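Local coordinates for protein TetR-like transcriptional regulator (Rhodococcus, PDB 3F1B) that probably binds cis-regulatory DNA as a TetR-family transcription factor and so regulates transcription, at residues V14-A22 with A44-Y55; A160-V168 with A182-A190. All blocks are in the same frame, centred on the assembly; numbering follows the deposited sequence.

In the fold
Interaction 1 (14-22 with 44-55) lies in the N-terminal part, which probably binds DNA. There helix 12-30 packs on the recognition helix of the predicted helix-turn-helix motif. Interaction 2 (160-168 with 182-190) lies in the C-terminal TetR-type helical domain. It joins helices 153-173 and 179-196, which also meet the second subunit. The centres of interactions 1 and 2 are about 37 Å apart, on opposite sides of the chain's centre. The nearest atoms of interactions 1 and 2 are about 21 Å apart. The sulfate, probably from the crystallisation liquor, is held weakly by Lys48 and Tyr52, and also by Met37 N and Asp38 N at the start of helix 37-43. Interaction 1 is partly buried, whereas every touching residue of interaction 2 is buried.

Interaction 1. Residues V14-A22 with A44-Y55; sequences VREQQMLDA and AEISKPMLYLYY. With SO4 (sulfate ion), chain C.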
loop_
_atom_site.group_PDB
_atom_site.type_symbol
_atom_site.label_atom_id
_atom_site.label_comp_id
_atom_site.label_asym_id
_atom_site.label_seq_id
_atom_site.Cartn_x
_atom_site.Cartn_y
_atom_site.Cartn_z
ATOM N N VAL A 14 31.387 6.406 -1.930
ATOM C CA VAL A 14 31.743 5.066 -1.463
ATOM C C VAL A 14 31.412 4.828 0.010
ATOM O O VAL A 14 30.911 3.753 0.358
ATOM C CB VAL A 14 33.223 4.730 -1.733
ATOM C CG1 VAL A 14 34.146 5.613 -0.908
ATOM C CG2 VAL A 14 33.484 3.259 -1.458
ATOM N N ARG A 15 31.699 5.810 0.870
ATOM C CA ARG A 15 31.281 5.732 2.261
ATOM C C ARG A 15 29.747 5.841 2.288
ATOM O O ARG A 15 29.071 5.037 2.938
ATOM C CB ARG A 15 31.949 6.829 3.085
ATOM C CG ARG A 15 32.285 6.422 4.527
ATOM C CD ARG A 15 33.032 5.065 4.604
ATOM N NE ARG A 15 33.818 4.896 5.840
ATOM C CZ ARG A 15 35.147 5.028 5.948
ATOM N NH1 ARG A 15 35.895 5.335 4.894
ATOM N NH2 ARG A 15 35.735 4.850 7.127
ATOM N N GLU A 16 29.241 6.837 1.553
ATOM C CA GLU A 16 27.831 7.019 1.170
ATOM C C GLU A 16 27.083 5.720 0.871
ATOM O O GLU A 16 26.159 5.339 1.592
ATOM C CB GLU A 16 27.801 7.848 -0.117
ATOM C CG GLU A 16 26.437 8.333 -0.576
ATOM C CD GLU A 16 26.172 9.749 -0.083
ATOM O OE1 GLU A 16 25.871 9.902 1.138
ATOM O OE2 GLU A 16 26.295 10.702 -0.910
ATOM N N GLN A 17 27.501 5.059 -0.206
ATOM C CA GLN A 17 26.842 3.861 -0.677
ATOM C C GLN A 17 26.851 2.756 0.368
ATOM O O GLN A 17 25.886 1.982 0.444
ATOM C CB GLN A 17 27.389 3.403 -2.034
ATOM C CG GLN A 17 27.336 1.897 -2.323
ATOM C CD GLN A 17 28.712 1.223 -2.182
ATOM O OE1 GLN A 17 29.272 0.740 -3.161
ATOM N NE2 GLN A 17 29.271 1.222 -0.967
ATOM N N GLN A 18 27.890 2.699 1.199
ATOM C CA GLN A 18 27.917 1.698 2.257
ATOM C C GLN A 18 26.897 1.983 3.353
ATOM O O GLN A 18 26.290 1.047 3.903
ATOM C CB GLN A 18 29.284 1.625 2.866
ATOM C CG GLN A 18 30.231 0.803 2.099
ATOM C CD GLN A 18 31.588 0.786 2.762
ATOM O OE1 GLN A 18 31.719 1.143 3.942
ATOM N NE2 GLN A 18 32.609 0.389 2.013
HETATM N N MSE A 19 26.700 3.266 3.663
HETATM C CA MSE A 19 25.765 3.687 4.709
HETATM C C MSE A 19 24.327 3.522 4.256
HETATM O O MSE A 19 23.473 3.193 5.042
HETATM C CB MSE A 19 25.979 5.157 5.061
HETATM C CG MSE A 19 27.070 5.391 6.060
HETATM SE SE MSE A 19 27.589 7.278 6.247
HETATM C CE MSE A 19 28.497 7.101 7.955
ATOM N N LEU A 20 24.063 3.797 2.995
ATOM C CA LEU A 20 22.732 3.707 2.452
ATOM C C LEU A 20 22.290 2.247 2.242
ATOM O O LEU A 20 21.126 1.894 2.497
ATOM C CB LEU A 20 22.611 4.582 1.190
ATOM C CG LEU A 20 22.668 6.123 1.427
ATOM C CD1 LEU A 20 22.876 6.893 0.142
ATOM C CD2 LEU A 20 21.475 6.724 2.144
ATOM N N ASP A 21 23.227 1.386 1.847
ATOM C CA ASP A 21 22.942 -0.047 1.722
ATOM C C ASP A 21 22.549 -0.664 3.052
ATOM O O ASP A 21 21.692 -1.548 3.134
ATOM C CB ASP A 21 24.182 -0.789 1.218
ATOM C CG ASP A 21 24.479 -0.507 -0.223
ATOM O OD1 ASP A 21 25.513 -0.968 -0.720
ATOM O OD2 ASP A 21 23.678 0.183 -0.879
ATOM N N ALA A 22 23.223 -0.223 4.098
ATOM C CA ALA A 22 22.988 -0.748 5.435
ATOM C C ALA A 22 21.676 -0.210 6.026
ATOM O O ALA A 22 21.030 -0.882 6.824
ATOM C CB ALA A 22 24.145 -0.366 6.328
ATOM N N ALA A 44 26.551 -0.933 8.765
ATOM C CA ALA A 44 27.543 -0.281 7.926
ATOM C C ALA A 44 28.948 -0.458 8.510
ATOM O O ALA A 44 29.933 -0.022 7.919
ATOM C CB ALA A 44 27.192 1.205 7.780
ATOM N N GLU A 45 29.019 -1.088 9.673
ATOM C CA GLU A 45 30.285 -1.265 10.398
ATOM C C GLU A 45 31.103 0.037 10.495
ATOM O O GLU A 45 32.342 0.049 10.370
ATOM C CB GLU A 45 31.121 -2.387 9.784
ATOM C CG GLU A 45 30.299 -3.571 9.298
ATOM C CD GLU A 45 31.143 -4.806 9.033
ATOM O OE1 GLU A 45 31.790 -5.290 9.983
ATOM O OE2 GLU A 45 31.140 -5.303 7.878
ATOM N N ILE A 46 30.381 1.131 10.714
ATOM C CA ILE A 46 30.965 2.435 10.897
ATOM C C ILE A 46 30.588 2.891 12.308
ATOM O O ILE A 46 29.759 2.256 12.974
ATOM C CB ILE A 46 30.499 3.381 9.754
ATOM C CG1 ILE A 46 31.690 4.142 9.201
ATOM C CG2 ILE A 46 29.318 4.281 10.145
ATOM C CD1 ILE A 46 32.758 3.241 8.631
ATOM N N SER A 47 31.214 3.948 12.793
ATOM C CA SER A 47 30.898 4.418 14.123
ATOM C C SER A 47 29.557 5.193 14.074
ATOM O O SER A 47 29.167 5.702 13.015
ATOM C CB SER A 47 32.030 5.297 14.657
ATOM O OG SER A 47 31.529 6.578 14.927
ATOM N N LYS A 48 28.857 5.252 15.210
ATOM C CA LYS A 48 27.593 5.973 15.322
ATOM C C LYS A 48 27.822 7.505 15.174
ATOM O O LYS A 48 27.122 8.160 14.390
ATOM C CB LYS A 48 26.895 5.615 16.630
ATOM C CG LYS A 48 25.432 5.956 16.695
ATOM C CD LYS A 48 24.792 5.338 17.961
ATOM C CE LYS A 48 23.287 5.714 18.141
ATOM N NZ LYS A 48 22.864 5.704 19.606
ATOM N N PRO A 49 28.816 8.069 15.902
ATOM C CA PRO A 49 29.213 9.450 15.645
ATOM C C PRO A 49 29.456 9.742 14.156
ATOM O O PRO A 49 29.068 10.824 13.681
ATOM C CB PRO A 49 30.523 9.608 16.444
ATOM C CG PRO A 49 30.466 8.583 17.531
ATOM C CD PRO A 49 29.435 7.531 17.133
HETATM N N MSE A 50 30.093 8.805 13.449
HETATM C CA MSE A 50 30.329 8.910 12.015
HETATM C C MSE A 50 29.051 9.110 11.236
HETATM O O MSE A 50 28.932 10.083 10.479
HETATM C CB MSE A 50 30.994 7.654 11.502
HETATM C CG MSE A 50 32.469 7.790 11.289
HETATM SE SE MSE A 50 32.703 8.881 9.690
HETATM C CE MSE A 50 32.183 7.511 8.374
ATOM N N LEU A 51 28.102 8.187 11.421
ATOM C CA LEU A 51 26.791 8.263 10.781
ATOM C C LEU A 51 26.144 9.667 10.927
ATOM O O LEU A 51 25.678 10.261 9.952
ATOM C CB LEU A 51 25.869 7.203 11.393
ATOM C CG LEU A 51 25.120 6.194 10.542
ATOM C CD1 LEU A 51 23.870 5.784 11.256
ATOM C CD2 LEU A 51 24.774 6.670 9.169
ATOM N N TYR A 52 26.124 10.189 12.149
ATOM C CA TYR A 52 25.509 11.498 12.403
ATOM C C TYR A 52 26.206 12.651 11.712
ATOM O O TYR A 52 25.571 13.671 11.421
ATOM C CB TYR A 52 25.442 11.773 13.897
ATOM C CG TYR A 52 24.300 11.079 14.546
ATOM C CD1 TYR A 52 24.462 9.838 15.098
ATOM C CD2 TYR A 52 23.042 11.656 14.573
ATOM C CE1 TYR A 52 23.396 9.179 15.674
ATOM C CE2 TYR A 52 21.964 11.019 15.157
ATOM C CZ TYR A 52 22.143 9.780 15.716
ATOM O OH TYR A 52 21.085 9.116 16.318
ATOM N N LEU A 53 27.506 12.506 11.464
ATOM C CA LEU A 53 28.224 13.509 10.666
ATOM C C LEU A 53 27.823 13.483 9.173
ATOM O O LEU A 53 28.143 14.408 8.445
ATOM C CB LEU A 53 29.771 13.432 10.848
ATOM C CG LEU A 53 30.406 13.665 12.224
ATOM C CD1 LEU A 53 31.874 13.404 12.179
ATOM C CD2 LEU A 53 30.150 15.077 12.697
ATOM N N TYR A 54 27.131 12.432 8.731
ATOM C CA TYR A 54 26.624 12.382 7.362
ATOM C C TYR A 54 25.142 12.616 7.376
ATOM O O TYR A 54 24.629 13.333 6.513
ATOM C CB TYR A 54 26.943 11.069 6.618
ATOM C CG TYR A 54 28.380 10.946 6.251
ATOM C CD1 TYR A 54 28.847 11.297 4.977
ATOM C CD2 TYR A 54 29.316 10.520 7.210
ATOM C CE1 TYR A 54 30.238 11.201 4.665
ATOM C CE2 TYR A 54 30.698 10.433 6.927
ATOM C CZ TYR A 54 31.152 10.754 5.666
ATOM O OH TYR A 54 32.513 10.622 5.452
ATOM N N TYR A 55 24.437 12.029 8.340
ATOM C CA TYR A 55 22.983 12.136 8.321
ATOM C C TYR A 55 22.358 12.961 9.425
ATOM O O TYR A 55 21.605 13.913 9.135
ATOM C CB TYR A 55 22.302 10.785 8.050
ATOM C CG TYR A 55 22.699 10.334 6.670
ATOM C CD1 TYR A 55 22.093 10.911 5.531
ATOM C CD2 TYR A 55 23.757 9.433 6.486
ATOM C CE1 TYR A 55 22.498 10.569 4.245
ATOM C CE2 TYR A 55 24.178 9.088 5.193
ATOM C CZ TYR A 55 23.520 9.649 4.082
ATOM O OH TYR A 55 23.901 9.291 2.802
HETATM S S SO4 C . 19.025 5.623 17.858
HETATM O O1 SO4 C . 19.852 4.433 17.697
HETATM O O2 SO4 C . 19.961 6.729 18.096
HETATM O O3 SO4 C . 18.205 5.862 16.666
HETATM O O4 SO4 C . 18.136 5.472 19.007
#
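Met19, a selenomethionine, has CG anti to its carbonyl carbon (chi1 -84°), and the chain beyond runs extended into segment 44-55. This carries Met19 SE to 4.2 Å from the centroid of the Tyr54 ring, an oblique Met-aromatic contact. Met19 SE also meets the Tyr55 ring at its edge, 4.0 Å from Tyr55 CE2. The methyl goes deeper. Met19 CE lies 3.5 Å from Leu51 CA and also touches Ile46 CG2, Met50 CE and Tyr54 CD2. Glu16 CG stands anti to the backbone N (chi1 -171°), and a bend at chi2 turns the carboxylate to the Tyr55 hydroxyl. Tyr55 OH donates a weak hydrogen bond to Glu16 OE1 (2.7 Å), with carboxylate and ring planes 45° apart. Ile46 CD1 sits at the edge of the Arg15 guanidinium, 3.4 Å from Arg15 NE. Ala22 CB meets Ala44 CB at 3.7 Å. Ser47 N-caps helix 48-54; its OG accepts from Met50 N. Helix 48-54 is the recognition helix of the predicted helix-turn-helix motif. Lys48 NZ and Tyr52 OH make weak bonds to sulfate O2, consistent with a surface that could meet DNA phosphates. Met37 N and Asp38 N also bind the sulfate, and Lys48 NZ salt-bridges Asp38. The mainly apolar contact, with one weak hydrogen bond, probably fixes where helix 48-54 sits on helix 12-30; Arg12, salt-bridged to Glu16 OE2, is likely to hold the carboxylate in place.

Interaction 2. Residues A160-V168 with A182-A190; sequences ALVGAGEAV and AADLLESLA
Leu186 overlaps four residues of helix 153-173 as a knob in a hole made by Leu161, Ala164, Gly165 and Val168. Its two methyls part over the hole. Leu186 CD1 lies 3.8 Å from Ala164 CB, while Leu186 CD2 lies 3.9 Å from Gly165 CA. Gly165 offers its CA directly to the leucine. Val168 meets Leu186 tip to tip, and Val168 CG1 also presses on Ala182 CB at 3.5 Å. An alanine in place of Leu186 would probably leave the hole between Leu161, Ala164, Gly165 and Val168 unfilled and take one neighbour from Ala164 and Val168. The two helices run antiparallel, with 168° between their directions and 10.1 Å between the axes of the segments. They belong to the C-terminal helical domain of the TetR fold, where the last two long helices commonly form the dimer interface. Here both also reach the second subunit: Ala160 packs on Leu185 of the second subunit, and Leu185 on Leu156 of the second subunit. Within the subunit, Leu95 of helix 87-104 touches Leu186 as well. Leu161 closes the other end of the contact. Its CG is anti to the backbone N (chi1 -152°), which, with chi2, brings Leu161 CD2 across to 3.4 Å from Leu186 O. Leu161 CD2 also meets Leu189 CD2 at 3.9 Å, and Leu161 CG rests on Ala190 CB. The other branch of Leu189 packs in turn on Ala164, with Leu189 CD1 3.6 Å from Ala164 CB.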
loop_
_atom_site.group_PDB
_atom_site.type_symbol
_atom_site.label_atom_id
_atom_site.label_comp_id
_atom_site.label_asym_id
_atom_site.label_seq_id
_atom_site.Cartn_x
_atom_site.Cartn_y
_atom_site.Cartn_z
ATOM N N ALA A 160 -6.471 1.041 -10.988
ATOM C CA ALA A 160 -6.591 -0.391 -10.728
ATOM C C ALA A 160 -5.326 -1.178 -11.156
ATOM O O ALA A 160 -4.897 -2.068 -10.412
ATOM C CB ALA A 160 -7.766 -0.929 -11.444
ATOM N N LEU A 161 -4.774 -0.890 -12.350
ATOM C CA LEU A 161 -3.532 -1.524 -12.855
ATOM C C LEU A 161 -2.312 -1.233 -11.952
ATOM O O LEU A 161 -1.431 -2.087 -11.743
ATOM C CB LEU A 161 -3.222 -0.982 -14.255
ATOM C CG LEU A 161 -2.450 -1.778 -15.357
ATOM C CD1 LEU A 161 -1.455 -0.949 -16.160
ATOM C CD2 LEU A 161 -1.775 -3.165 -14.946
ATOM N N VAL A 162 -2.230 -0.025 -11.400
ATOM C CA VAL A 162 -1.083 0.310 -10.543
ATOM C C VAL A 162 -1.197 -0.373 -9.185
ATOM O O VAL A 162 -0.194 -0.891 -8.630
ATOM C CB VAL A 162 -0.929 1.842 -10.367
ATOM C CG1 VAL A 162 0.082 2.194 -9.229
ATOM C CG2 VAL A 162 -0.459 2.456 -11.716
ATOM N N GLY A 163 -2.419 -0.372 -8.657
ATOM C CA GLY A 163 -2.695 -1.068 -7.442
ATOM C C GLY A 163 -2.411 -2.536 -7.611
ATOM O O GLY A 163 -1.856 -3.147 -6.727
ATOM N N ALA A 164 -2.818 -3.108 -8.740
ATOM C CA ALA A 164 -2.555 -4.525 -9.016
ATOM C C ALA A 164 -1.036 -4.815 -9.121
ATOM O O ALA A 164 -0.563 -5.768 -8.562
ATOM C CB ALA A 164 -3.310 -4.975 -10.292
ATOM N N GLY A 165 -0.310 -3.937 -9.798
ATOM C CA GLY A 165 1.125 -4.006 -9.959
ATOM C C GLY A 165 1.855 -3.922 -8.642
ATOM O O GLY A 165 2.885 -4.618 -8.443
ATOM N N GLU A 166 1.320 -3.098 -7.735
ATOM C CA GLU A 166 1.945 -2.936 -6.422
ATOM C C GLU A 166 1.814 -4.205 -5.666
ATOM O O GLU A 166 2.808 -4.676 -5.142
ATOM C CB GLU A 166 1.263 -1.847 -5.634
ATOM C CG GLU A 166 1.655 -0.481 -6.119
ATOM C CD GLU A 166 0.862 0.605 -5.440
ATOM O OE1 GLU A 166 -0.382 0.542 -5.402
ATOM O OE2 GLU A 166 1.455 1.548 -4.966
ATOM N N ALA A 167 0.618 -4.799 -5.638
ATOM C CA ALA A 167 0.447 -5.992 -4.826
ATOM C C ALA A 167 1.187 -7.173 -5.439
ATOM O O ALA A 167 1.650 -8.050 -4.731
ATOM C CB ALA A 167 -1.035 -6.332 -4.657
ATOM N N VAL A 168 1.298 -7.190 -6.759
ATOM C CA VAL A 168 1.935 -8.306 -7.470
ATOM C C VAL A 168 3.475 -8.208 -7.294
ATOM O O VAL A 168 4.129 -9.199 -6.981
ATOM C CB VAL A 168 1.484 -8.356 -8.971
ATOM C CG1 VAL A 168 2.437 -9.195 -9.818
ATOM C CG2 VAL A 168 0.057 -8.956 -9.083
ATOM N N ALA A 182 4.087 -12.569 -13.778
ATOM C CA ALA A 182 3.531 -11.352 -13.216
ATOM C C ALA A 182 3.279 -10.338 -14.323
ATOM O O ALA A 182 2.200 -9.802 -14.398
ATOM C CB ALA A 182 4.463 -10.796 -12.193
ATOM N N ALA A 183 4.249 -10.108 -15.219
ATOM C CA ALA A 183 4.080 -9.083 -16.264
ATOM C C ALA A 183 2.980 -9.488 -17.200
ATOM O O ALA A 183 2.269 -8.653 -17.718
ATOM C CB ALA A 183 5.356 -8.867 -17.048
ATOM N N ASP A 184 2.841 -10.787 -17.403
ATOM C CA ASP A 184 1.779 -11.333 -18.246
ATOM C C ASP A 184 0.380 -10.992 -17.747
ATOM O O ASP A 184 -0.462 -10.520 -18.515
ATOM C CB ASP A 184 1.936 -12.851 -18.339
ATOM C CG ASP A 184 2.847 -13.264 -19.481
ATOM O OD1 ASP A 184 3.226 -12.379 -20.283
ATOM O OD2 ASP A 184 3.181 -14.480 -19.606
ATOM N N LEU A 185 0.164 -11.240 -16.448
ATOM C CA LEU A 185 -1.111 -10.984 -15.824
ATOM C C LEU A 185 -1.462 -9.503 -15.864
ATOM O O LEU A 185 -2.612 -9.126 -16.124
ATOM C CB LEU A 185 -1.072 -11.434 -14.367
ATOM C CG LEU A 185 -2.343 -11.009 -13.619
ATOM C CD1 LEU A 185 -3.572 -11.559 -14.354
ATOM C CD2 LEU A 185 -2.320 -11.466 -12.176
ATOM N N LEU A 186 -0.475 -8.666 -15.598
ATOM C CA LEU A 186 -0.697 -7.240 -15.604
ATOM C C LEU A 186 -0.941 -6.688 -17.003
ATOM O O LEU A 186 -1.684 -5.717 -17.148
ATOM C CB LEU A 186 0.497 -6.547 -14.960
ATOM C CG LEU A 186 0.484 -6.226 -13.442
ATOM C CD1 LEU A 186 -0.746 -6.632 -12.593
ATOM C CD2 LEU A 186 1.817 -6.579 -12.760
ATOM N N GLU A 187 -0.319 -7.275 -18.029
ATOM C CA GLU A 187 -0.562 -6.767 -19.368
ATOM C C GLU A 187 -2.016 -7.014 -19.743
ATOM O O GLU A 187 -2.661 -6.150 -20.344
ATOM C CB GLU A 187 0.323 -7.421 -20.439
ATOM C CG GLU A 187 1.787 -7.073 -20.380
ATOM C CD GLU A 187 2.607 -7.950 -21.309
ATOM O OE1 GLU A 187 3.597 -8.588 -20.832
ATOM O OE2 GLU A 187 2.243 -8.008 -22.517
ATOM N N SER A 188 -2.534 -8.196 -19.424
ATOM C CA SER A 188 -3.887 -8.497 -19.903
ATOM C C SER A 188 -4.995 -7.892 -19.013
ATOM O O SER A 188 -6.056 -7.526 -19.489
ATOM C CB SER A 188 -4.076 -9.994 -20.129
ATOM O OG SER A 188 -4.096 -10.683 -18.897
ATOM N N LEU A 189 -4.738 -7.775 -17.725
ATOM C CA LEU A 189 -5.603 -6.978 -16.881
ATOM C C LEU A 189 -5.789 -5.587 -17.499
ATOM O O LEU A 189 -6.873 -5.028 -17.467
ATOM C CB LEU A 189 -4.958 -6.871 -15.518
ATOM C CG LEU A 189 -5.554 -6.057 -14.386
ATOM C CD1 LEU A 189 -4.862 -6.517 -13.125
ATOM C CD2 LEU A 189 -5.411 -4.537 -14.563
ATOM N N ALA A 190 -4.723 -5.045 -18.083
ATOM C CA ALA A 190 -4.711 -3.688 -18.599
ATOM C C ALA A 190 -5.455 -3.601 -19.928
ATOM O O ALA A 190 -6.231 -2.669 -20.139
ATOM C CB ALA A 190 -3.299 -3.204 -18.770
#